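Local coordinates for protein shikimate dehydrogenase (NADP(+)) (Thermotoga maritima, PDB 3U62) that probably catalyses the reversible NADPH-linked reduction of 3-dehydroshikimate to shikimate, a step on the pathway to chorismate and the aromatic amino acids, at residues L128-R140 with F150-V163. Residues are numbered along the deposited sequence; the frame is centred on the assembly and turned at random.
Sequences LQMGVKDIWVVNR and FPVKIFSLDQLDEV. With SO4 (sulfate ion), chain E; SO4 (sulfate ion), chain D.
Val138 packs tightly against helix 160-165. The Val138 and Val163 side chains slide past each other, CG2 to CG2 at 3.6 Å. The Leu160 side chain crosses Val138 at about a right angle, its CD1 on CG1 and CB. Val138 CG1 lies anti to the backbone N (chi1 -180°), which turns it to Ser156 O. The edge of Phe155 points at the face of the five-membered ring of Trp136, a T-shaped pair with planes at 77°. Val163 CG1 covers one face of Phe155, 4.0 Å above the ring centre. The far edge of the indole meets Val163 O, 3.3 Å from Trp136 CZ3. With an alanine in place of Trp136, the edge of Phe155 would probably lose its aromatic partner and a gap would be likely to open beside Val163.

The solvent side is looser. The exposed, extended Lys153 runs alongside the indole, its CB 3.9 Å from Trp136 CD1. Trp136 NE1 makes only a weak bond to Asp134 OD1. Leu128 CD1 makes a single close touch, 3.6 Å from Phe150 CD2. A water accepts from Ile135 N near Pro151 O.

Four hydrogen bonds join the parallel backbones. Arg140 NE points almost straight at O3 of a sulfate, probably from the crystallisation liquor (2.9 Å, 176°), and Asn139 ND2 binds its O2. Both residues are predicted to bind NADP(+).

Strand 153-156 is one edge strand of the parallel Rossmann sheet. Helix 142-146 links it to strand 135-139 in a beta-alpha-beta crossover. Val137 and Val152 face Ile124 of helix 118-129, and strand 111-114 flanks strand 135-139 on its other side.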
ATOM      1  N   LEU A 128       0.680  14.072   3.534  1.00  6.72           N
ATOM      2  CA  LEU A 128       1.494  15.265   3.751  1.00  6.88           C
ATOM      3  C   LEU A 128       1.837  15.973   2.441  1.00  6.88           C
ATOM      4  O   LEU A 128       1.905  17.208   2.401  1.00  8.13           O
ATOM      5  CB  LEU A 128       2.765  14.925   4.533  1.00  7.54           C
ATOM      6  CG  LEU A 128       2.587  14.556   6.010  1.00  8.76           C
ATOM      7  CD1 LEU A 128       3.862  13.946   6.560  1.00 10.69           C
ATOM      8  CD2 LEU A 128       2.164  15.758   6.853  1.00 10.33           C
ATOM      9  N   GLN A 129       2.049  15.194   1.379  1.00  7.13           N
ATOM     10  CA  GLN A 129       2.287  15.746   0.045  1.00  7.64           C
ATOM     11  C   GLN A 129       1.041  16.425  -0.516  1.00  8.40           C
ATOM     12  O   GLN A 129       1.137  17.314  -1.364  1.00  9.04           O
ATOM     13  CB  GLN A 129       2.787  14.663  -0.917  1.00  8.81           C
ATOM     14  CG  GLN A 129       4.208  14.189  -0.631  1.00 11.76           C
ATOM     15  CD  GLN A 129       5.216  15.325  -0.649  1.00 14.58           C
ATOM     16  OE1 GLN A 129       5.673  15.750  -1.709  1.00 17.16           O
ATOM     17  NE2 GLN A 129       5.565  15.828   0.537  1.00 14.44           N
ATOM     18  N   MET A 130      -0.123  16.001  -0.027  1.00  7.62           N
ATOM     19  CA  MET A 130      -1.407  16.563  -0.437  1.00  8.67           C
ATOM     20  C   MET A 130      -1.856  17.722   0.457  1.00  7.25           C
ATOM     21  O   MET A 130      -2.977  18.220   0.324  1.00  8.86           O
ATOM     22  CB  MET A 130      -2.475  15.468  -0.469  1.00  8.08           C
ATOM     23  CG  MET A 130      -2.325  14.486  -1.627  1.00  9.04           C
ATOM     24  SD  MET A 130      -3.341  13.004  -1.447  1.00 14.57           S
ATOM     25  CE  MET A 130      -4.993  13.713  -1.492  1.00 17.86           C
ATOM     26  N   GLY A 131      -0.977  18.152   1.360  1.00  7.42           N
ATOM     27  CA  GLY A 131      -1.245  19.306   2.216  1.00  9.02           C
ATOM     28  C   GLY A 131      -2.118  19.020   3.424  1.00  9.69           C
ATOM     29  O   GLY A 131      -2.642  19.947   4.047  1.00 11.00           O
ATOM     30  N   VAL A 132      -2.286  17.742   3.750  1.00  8.41           N
ATOM     31  CA  VAL A 132      -3.023  17.342   4.947  1.00  9.19           C
ATOM     32  C   VAL A 132      -2.151  17.607   6.175  1.00 10.24           C
ATOM     33  O   VAL A 132      -0.962  17.276   6.184  1.00 10.05           O
ATOM     34  CB  VAL A 132      -3.452  15.855   4.886  1.00  8.67           C
ATOM     35  CG1 VAL A 132      -4.123  15.414   6.178  1.00  9.39           C
ATOM     36  CG2 VAL A 132      -4.383  15.614   3.701  1.00  9.56           C
ATOM     37  N   LYS A 133      -2.747  18.208   7.203  1.00 11.39           N
ATOM     38  CA  LYS A 133      -2.005  18.614   8.396  1.00 13.36           C
ATOM     39  C   LYS A 133      -2.321  17.767   9.628  1.00 13.54           C
ATOM     40  O   LYS A 133      -1.414  17.356  10.354  1.00 14.75           O
ATOM     41  CB  LYS A 133      -2.270  20.090   8.707  1.00 16.31           C
ATOM     42  CG  LYS A 133      -1.669  21.073   7.709  1.00 21.11           C
ATOM     43  CD  LYS A 133      -2.039  22.511   8.058  1.00 30.49           C
ATOM     44  CE  LYS A 133      -1.284  23.004   9.287  1.00 31.38           C
ATOM     45  NZ  LYS A 133      -1.972  24.148   9.940  1.00 36.68           N
ATOM     46  N   ASP A 134      -3.608  17.514   9.855  1.00 11.08           N
ATOM     47  CA  ASP A 134      -4.063  16.858  11.075  1.00 11.62           C
ATOM     48  C   ASP A 134      -4.201  15.353  10.859  1.00 10.16           C
ATOM     49  O   ASP A 134      -5.246  14.869  10.412  1.00 10.54           O
ATOM     50  CB  ASP A 134      -5.392  17.471  11.528  1.00 12.87           C
ATOM     51  CG  ASP A 134      -5.593  17.407  13.034  1.00 18.17           C
ATOM     52  OD1 ASP A 134      -4.736  16.837  13.744  1.00 20.36           O
ATOM     53  OD2 ASP A 134      -6.620  17.933  13.510  1.00 21.14           O
ATOM     54  N   ILE A 135      -3.132  14.622  11.171  1.00  8.36           N
ATOM     55  CA  ILE A 135      -3.087  13.177  10.960  1.00  8.47           C
ATOM     56  C   ILE A 135      -2.919  12.445  12.289  1.00  8.64           C
ATOM     57  O   ILE A 135      -1.979  12.709  13.045  1.00 10.07           O
ATOM     58  CB  ILE A 135      -1.963  12.767   9.969  1.00  8.77           C
ATOM     59  CG1 ILE A 135      -2.120  13.511   8.638  1.00  9.17           C
ATOM     60  CG2 ILE A 135      -1.971  11.251   9.735  1.00  9.93           C
ATOM     61  CD1 ILE A 135      -0.869  13.535   7.772  1.00 10.73           C
ATOM     62  N   TRP A 136      -3.846  11.531  12.561  1.00  8.74           N
ATOM     63  CA  TRP A 136      -3.834  10.737  13.782  1.00  8.08           C
ATOM     64  C   TRP A 136      -3.609   9.272  13.445  1.00  7.63           C
ATOM     65  O   TRP A 136      -4.438   8.640  12.787  1.00  9.04           O
ATOM     66  CB  TRP A 136      -5.152  10.890  14.548  1.00  9.27           C
ATOM     67  CG  TRP A 136      -5.540  12.306  14.877  1.00  9.03           C
ATOM     68  CD1 TRP A 136      -4.708  13.388  14.988  1.00 11.24           C
ATOM     69  CD2 TRP A 136      -6.858  12.786  15.175  1.00  9.17           C
ATOM     70  NE1 TRP A 136      -5.428  14.510  15.314  1.00 12.03           N
ATOM     71  CE2 TRP A 136      -6.749  14.170  15.439  1.00 10.56           C
ATOM     72  CE3 TRP A 136      -8.122  12.181  15.237  1.00 11.11           C
ATOM     73  CZ2 TRP A 136      -7.857  14.961  15.763  1.00 11.33           C
ATOM     74  CZ3 TRP A 136      -9.224  12.969  15.558  1.00 12.72           C
ATOM     75  CH2 TRP A 136      -9.082  14.344  15.818  1.00 12.10           C
ATOM     76  N   VAL A 137      -2.479   8.741  13.894  1.00  7.29           N
ATOM     77  CA  VAL A 137      -2.153   7.337  13.687  1.00  6.81           C
ATOM     78  C   VAL A 137      -2.684   6.513  14.855  1.00  7.93           C
ATOM     79  O   VAL A 137      -2.476   6.859  16.019  1.00  9.51           O
ATOM     80  CB  VAL A 137      -0.627   7.124  13.516  1.00  7.98           C
ATOM     81  CG1 VAL A 137      -0.278   5.640  13.459  1.00 10.39           C
ATOM     82  CG2 VAL A 137      -0.128   7.831  12.266  1.00 10.89           C
ATOM     83  N   VAL A 138      -3.388   5.432  14.531  1.00  7.32           N
ATOM     84  CA  VAL A 138      -3.866   4.481  15.525  1.00  7.95           C
ATOM     85  C   VAL A 138      -3.257   3.127  15.185  1.00  8.35           C
ATOM     86  O   VAL A 138      -3.565   2.551  14.140  1.00  8.88           O
ATOM     87  CB  VAL A 138      -5.412   4.392  15.534  1.00  9.32           C
ATOM     88  CG1 VAL A 138      -5.892   3.399  16.578  1.00 11.18           C
ATOM     89  CG2 VAL A 138      -6.024   5.759  15.790  1.00 10.73           C
ATOM     90  N   ASN A 139      -2.381   2.627  16.051  1.00  9.14           N
ATOM     91  CA  ASN A 139      -1.683   1.376  15.761  1.00  9.13           C
ATOM     92  C   ASN A 139      -1.590   0.404  16.939  1.00  9.50           C
ATOM     93  O   ASN A 139      -2.016   0.714  18.055  1.00 10.90           O
ATOM     94  CB  ASN A 139      -0.304   1.650  15.144  1.00 10.03           C
ATOM     95  CG  ASN A 139       0.761   1.939  16.184  1.00 11.20           C
ATOM     96  OD1 ASN A 139       0.603   2.814  17.037  1.00 13.50           O
ATOM     97  ND2 ASN A 139       1.865   1.201  16.112  1.00 10.06           N
ATOM     98  N   ARG A 140      -1.021  -0.769  16.670  1.00 10.14           N
ATOM     99  CA  ARG A 140      -1.036  -1.879  17.615  1.00 11.67           C
ATOM    100  C   ARG A 140       0.292  -2.097  18.336  1.00 13.37           C
ATOM    101  O   ARG A 140       0.301  -2.373  19.540  1.00 15.75           O
ATOM    102  CB  ARG A 140      -1.458  -3.171  16.906  1.00 12.79           C
ATOM    103  CG  ARG A 140      -2.889  -3.152  16.375  1.00 14.60           C
ATOM    104  CD  ARG A 140      -3.114  -4.225  15.316  1.00 13.60           C
ATOM    105  NE  ARG A 140      -2.298  -3.998  14.121  1.00 15.53           N
ATOM    106  CZ  ARG A 140      -2.254  -4.812  13.066  1.00 15.09           C
ATOM    107  NH1 ARG A 140      -2.980  -5.923  13.039  1.00 18.55           N
ATOM    108  NH2 ARG A 140      -1.477  -4.512  12.034  1.00 15.75           N
ATOM    109  N   PHE A 150       7.148  11.050  11.399  1.00 10.65           N
ATOM    110  CA  PHE A 150       6.249  12.033  10.794  1.00  9.99           C
ATOM    111  C   PHE A 150       5.532  12.888  11.845  1.00 10.81           C
ATOM    112  O   PHE A 150       5.361  12.448  12.984  1.00 11.67           O
ATOM    113  CB  PHE A 150       5.211  11.324   9.919  1.00 11.80           C
ATOM    114  CG  PHE A 150       5.784  10.686   8.684  1.00 10.60           C
ATOM    115  CD1 PHE A 150       5.868   9.302   8.579  1.00 10.99           C
ATOM    116  CD2 PHE A 150       6.231  11.466   7.620  1.00 12.25           C
ATOM    117  CE1 PHE A 150       6.392   8.702   7.435  1.00 11.61           C
ATOM    118  CE2 PHE A 150       6.757  10.877   6.472  1.00 12.96           C
ATOM    119  CZ  PHE A 150       6.838   9.491   6.379  1.00 13.42           C
ATOM    120  N   PRO A 151       5.108  14.112  11.462  1.00 10.65           N
ATOM    121  CA  PRO A 151       4.382  14.997  12.379  1.00 11.73           C
ATOM    122  C   PRO A 151       2.928  14.554  12.563  1.00 11.49           C
ATOM    123  O   PRO A 151       2.001  15.182  12.039  1.00 14.61           O
ATOM    124  CB  PRO A 151       4.472  16.365  11.694  1.00 12.16           C
ATOM    125  CG  PRO A 151       4.609  16.055  10.250  1.00 11.27           C
ATOM    126  CD  PRO A 151       5.351  14.754  10.155  1.00 13.12           C
ATOM    127  N   VAL A 152       2.753  13.466  13.307  1.00 10.81           N
ATOM    128  CA  VAL A 152       1.444  12.872  13.548  1.00 11.24           C
ATOM    129  C   VAL A 152       1.201  12.726  15.049  1.00 11.64           C
ATOM    130  O   VAL A 152       2.142  12.793  15.845  1.00 12.69           O
ATOM    131  CB  VAL A 152       1.314  11.477  12.865  1.00 11.09           C
ATOM    132  CG1 VAL A 152       1.422  11.597  11.348  1.00 11.22           C
ATOM    133  CG2 VAL A 152       2.360  10.493  13.406  1.00 12.52           C
ATOM    134  N   LYS A 153      -0.059  12.540  15.432  1.00 11.42           N
ATOM    135  CA  LYS A 153      -0.383  12.112  16.788  1.00 11.94           C
ATOM    136  C   LYS A 153      -0.573  10.601  16.767  1.00 12.09           C
ATOM    137  O   LYS A 153      -1.040  10.046  15.768  1.00 13.37           O
ATOM    138  CB  LYS A 153      -1.637  12.818  17.305  1.00 14.32           C
ATOM    139  CG  LYS A 153      -1.447  14.314  17.513  1.00 17.46           C
ATOM    140  CD  LYS A 153      -2.665  14.958  18.144  1.00 23.47           C
ATOM    141  CE  LYS A 153      -2.437  16.446  18.377  1.00 27.13           C
ATOM    142  NZ  LYS A 153      -3.580  17.087  19.085  1.00 30.47           N
ATOM    143  N   ILE A 154      -0.199   9.936  17.856  1.00 11.74           N
ATOM    144  CA  ILE A 154      -0.229   8.474  17.902  1.00 11.25           C
ATOM    145  C   ILE A 154      -1.106   7.965  19.047  1.00 11.19           C
ATOM    146  O   ILE A 154      -0.969   8.397  20.194  1.00 12.98           O
ATOM    147  CB  ILE A 154       1.204   7.871  17.976  1.00 12.25           C
ATOM    148  CG1 ILE A 154       2.057   8.367  16.799  1.00 15.02           C
ATOM    149  CG2 ILE A 154       1.150   6.336  17.961  1.00 14.66           C
ATOM    150  CD1 ILE A 154       3.558   8.213  16.991  1.00 21.47           C
ATOM    151  N   PHE A 155      -2.010   7.046  18.707  1.00 11.58           N
ATOM    152  CA  PHE A 155      -2.965   6.470  19.650  1.00 11.40           C
ATOM    153  C   PHE A 155      -2.941   4.946  19.557  1.00 11.54           C
ATOM    154  O   PHE A 155      -2.509   4.388  18.545  1.00 11.36           O
ATOM    155  CB  PHE A 155      -4.379   6.982  19.350  1.00 12.84           C
ATOM    156  CG  PHE A 155      -4.502   8.480  19.363  1.00 13.33           C
ATOM    157  CD1 PHE A 155      -4.446   9.205  18.176  1.00 14.60           C
ATOM    158  CD2 PHE A 155      -4.674   9.167  20.561  1.00 16.17           C
ATOM    159  CE1 PHE A 155      -4.556  10.593  18.181  1.00 15.00           C
ATOM    160  CE2 PHE A 155      -4.786  10.555  20.578  1.00 18.12           C
ATOM    161  CZ  PHE A 155      -4.729  11.270  19.384  1.00 17.59           C
ATOM    162  N   SER A 156      -3.399   4.279  20.612  1.00 12.80           N
ATOM    163  CA  SER A 156      -3.516   2.821  20.612  1.00 12.14           C
ATOM    164  C   SER A 156      -4.869   2.388  20.046  1.00 13.43           C
ATOM    165  O   SER A 156      -5.799   3.194  19.968  1.00 11.94           O
ATOM    166  CB  SER A 156      -3.294   2.260  22.018  1.00 14.61           C
ATOM    167  OG  SER A 156      -4.046   2.980  22.983  1.00 18.03           O
ATOM    168  N   LEU A 157      -4.974   1.117  19.657  1.00 13.90           N
ATOM    169  CA  LEU A 157      -6.159   0.610  18.956  1.00 14.23           C
ATOM    170  C   LEU A 157      -7.451   0.664  19.780  1.00 14.79           C
ATOM    171  O   LEU A 157      -8.547   0.731  19.209  1.00 13.85           O
ATOM    172  CB  LEU A 157      -5.916  -0.811  18.427  1.00 15.20           C
ATOM    173  CG  LEU A 157      -6.818  -1.318  17.295  1.00 16.14           C
ATOM    174  CD1 LEU A 157      -6.497  -0.649  15.962  1.00 18.83           C
ATOM    175  CD2 LEU A 157      -6.729  -2.832  17.171  1.00 17.32           C
ATOM    176  N   ASP A 158      -7.324   0.643  21.108  1.00 15.68           N
ATOM    177  CA  ASP A 158      -8.495   0.789  21.985  1.00 16.14           C
ATOM    178  C   ASP A 158      -9.109   2.190  21.895  1.00 16.12           C
ATOM    179  O   ASP A 158     -10.263   2.394  22.280  1.00 14.85           O
ATOM    180  CB  ASP A 158      -8.132   0.469  23.436  1.00 18.69           C
ATOM    181  CG  ASP A 158      -6.986   1.315  23.953  1.00 21.20           C
ATOM    182  OD1 ASP A 158      -5.848   1.117  23.486  1.00 22.86           O
ATOM    183  OD2 ASP A 158      -7.224   2.169  24.832  1.00 25.00           O
ATOM    184  N   GLN A 159      -8.332   3.143  21.382  1.00 12.08           N
ATOM    185  CA  GLN A 159      -8.790   4.522  21.231  1.00 11.84           C
ATOM    186  C   GLN A 159      -9.401   4.786  19.855  1.00  9.90           C
ATOM    187  O   GLN A 159      -9.911   5.882  19.607  1.00 11.15           O
ATOM    188  CB  GLN A 159      -7.636   5.499  21.483  1.00 12.35           C
ATOM    189  CG  GLN A 159      -7.031   5.415  22.875  1.00 17.04           C
ATOM    190  CD  GLN A 159      -5.852   6.350  23.050  1.00 16.38           C
ATOM    191  OE1 GLN A 159      -4.767   6.108  22.521  1.00 16.87           O
ATOM    192  NE2 GLN A 159      -6.056   7.420  23.809  1.00 18.05           N
ATOM    193  N   LEU A 160      -9.359   3.785  18.973  1.00 10.06           N
ATOM    194  CA  LEU A 160      -9.816   3.947  17.587  1.00 10.11           C
ATOM    195  C   LEU A 160     -11.236   4.499  17.483  1.00 10.19           C
ATOM    196  O   LEU A 160     -11.482   5.461  16.754  1.00 11.17           O
ATOM    197  CB  LEU A 160      -9.697   2.636  16.796  1.00  9.87           C
ATOM    198  CG  LEU A 160     -10.096   2.692  15.313  1.00  9.80           C
ATOM    199  CD1 LEU A 160      -9.146   3.594  14.525  1.00  9.62           C
ATOM    200  CD2 LEU A 160     -10.109   1.297  14.710  1.00 10.30           C
ATOM    201  N   ASP A 161     -12.156   3.887  18.221  1.00 10.74           N
ATOM    202  CA  ASP A 161     -13.562   4.270  18.191  1.00 10.59           C
ATOM    203  C   ASP A 161     -13.778   5.745  18.554  1.00 10.36           C
ATOM    204  O   ASP A 161     -14.515   6.454  17.865  1.00 10.70           O
ATOM    205  CB  ASP A 161     -14.370   3.352  19.112  1.00 10.22           C
ATOM    206  CG  ASP A 161     -15.867   3.514  18.940  1.00 12.37           C
ATOM    207  OD1 ASP A 161     -16.601   3.283  19.924  1.00 16.85           O
ATOM    208  OD2 ASP A 161     -16.318   3.872  17.826  1.00 11.97           O
ATOM    209  N   GLU A 162     -13.126   6.195  19.627  1.00 11.06           N
ATOM    210  CA  GLU A 162     -13.229   7.587  20.078  1.00 13.92           C
ATOM    211  C   GLU A 162     -12.602   8.567  19.096  1.00 12.70           C
ATOM    212  O   GLU A 162     -13.162   9.641  18.848  1.00 13.23           O
ATOM    213  CB  GLU A 162     -12.548   7.777  21.432  1.00 17.60           C
ATOM    214  CG  GLU A 162     -13.190   7.061  22.597  1.00 26.98           C
ATOM    215  CD  GLU A 162     -12.197   6.857  23.733  1.00 27.89           C
ATOM    216  OE1 GLU A 162     -11.576   7.848  24.202  1.00 34.27           O
ATOM    217  OE2 GLU A 162     -12.036   5.697  24.167  1.00 31.91           O
ATOM    218  N   VAL A 163     -11.437   8.212  18.551  1.00 10.81           N
ATOM    219  CA  VAL A 163     -10.705   9.134  17.678  1.00 11.99           C
ATOM    220  C   VAL A 163     -11.367   9.298  16.305  1.00 11.19           C
ATOM    221  O   VAL A 163     -11.351  10.394  15.737  1.00 11.54           O
ATOM    222  CB  VAL A 163      -9.188   8.787  17.533  1.00 15.26           C
ATOM    223  CG1 VAL A 163      -8.484   8.842  18.889  1.00 15.67           C
ATOM    224  CG2 VAL A 163      -8.983   7.436  16.865  1.00 16.82           C
TER
HETATM  225  S   SO4 E 503       0.680  -1.862  13.622  1.00 11.97           S
HETATM  226  O1  SO4 E 503       0.848  -3.313  13.635  1.00 17.79           O
HETATM  227  O2  SO4 E 503       1.545  -1.263  14.640  1.00 17.66           O
HETATM  228  O3  SO4 E 503      -0.710  -1.531  13.918  1.00 12.01           O
HETATM  229  O4  SO4 E 503       1.034  -1.340  12.305  1.00 17.78           O
HETATM  230  S   SO4 D 502       0.041  -5.844   8.619  1.00 18.25           S
HETATM  231  O1  SO4 D 502       0.579  -7.191   8.804  1.00 24.13           O
HETATM  232  O2  SO4 D 502       1.023  -4.854   9.062  1.00 22.06           O
HETATM  233  O3  SO4 D 502      -1.183  -5.696   9.402  1.00 19.61           O
HETATM  234  O4  SO4 D 502      -0.253  -5.626   7.206  1.00 21.69           O
HETATM  235  O   HOH W   1      -0.683  15.750  12.452  1.00 20.81           O
HETATM  236  O   HOH W   2      -3.036  -0.675  20.215  1.00 25.17           O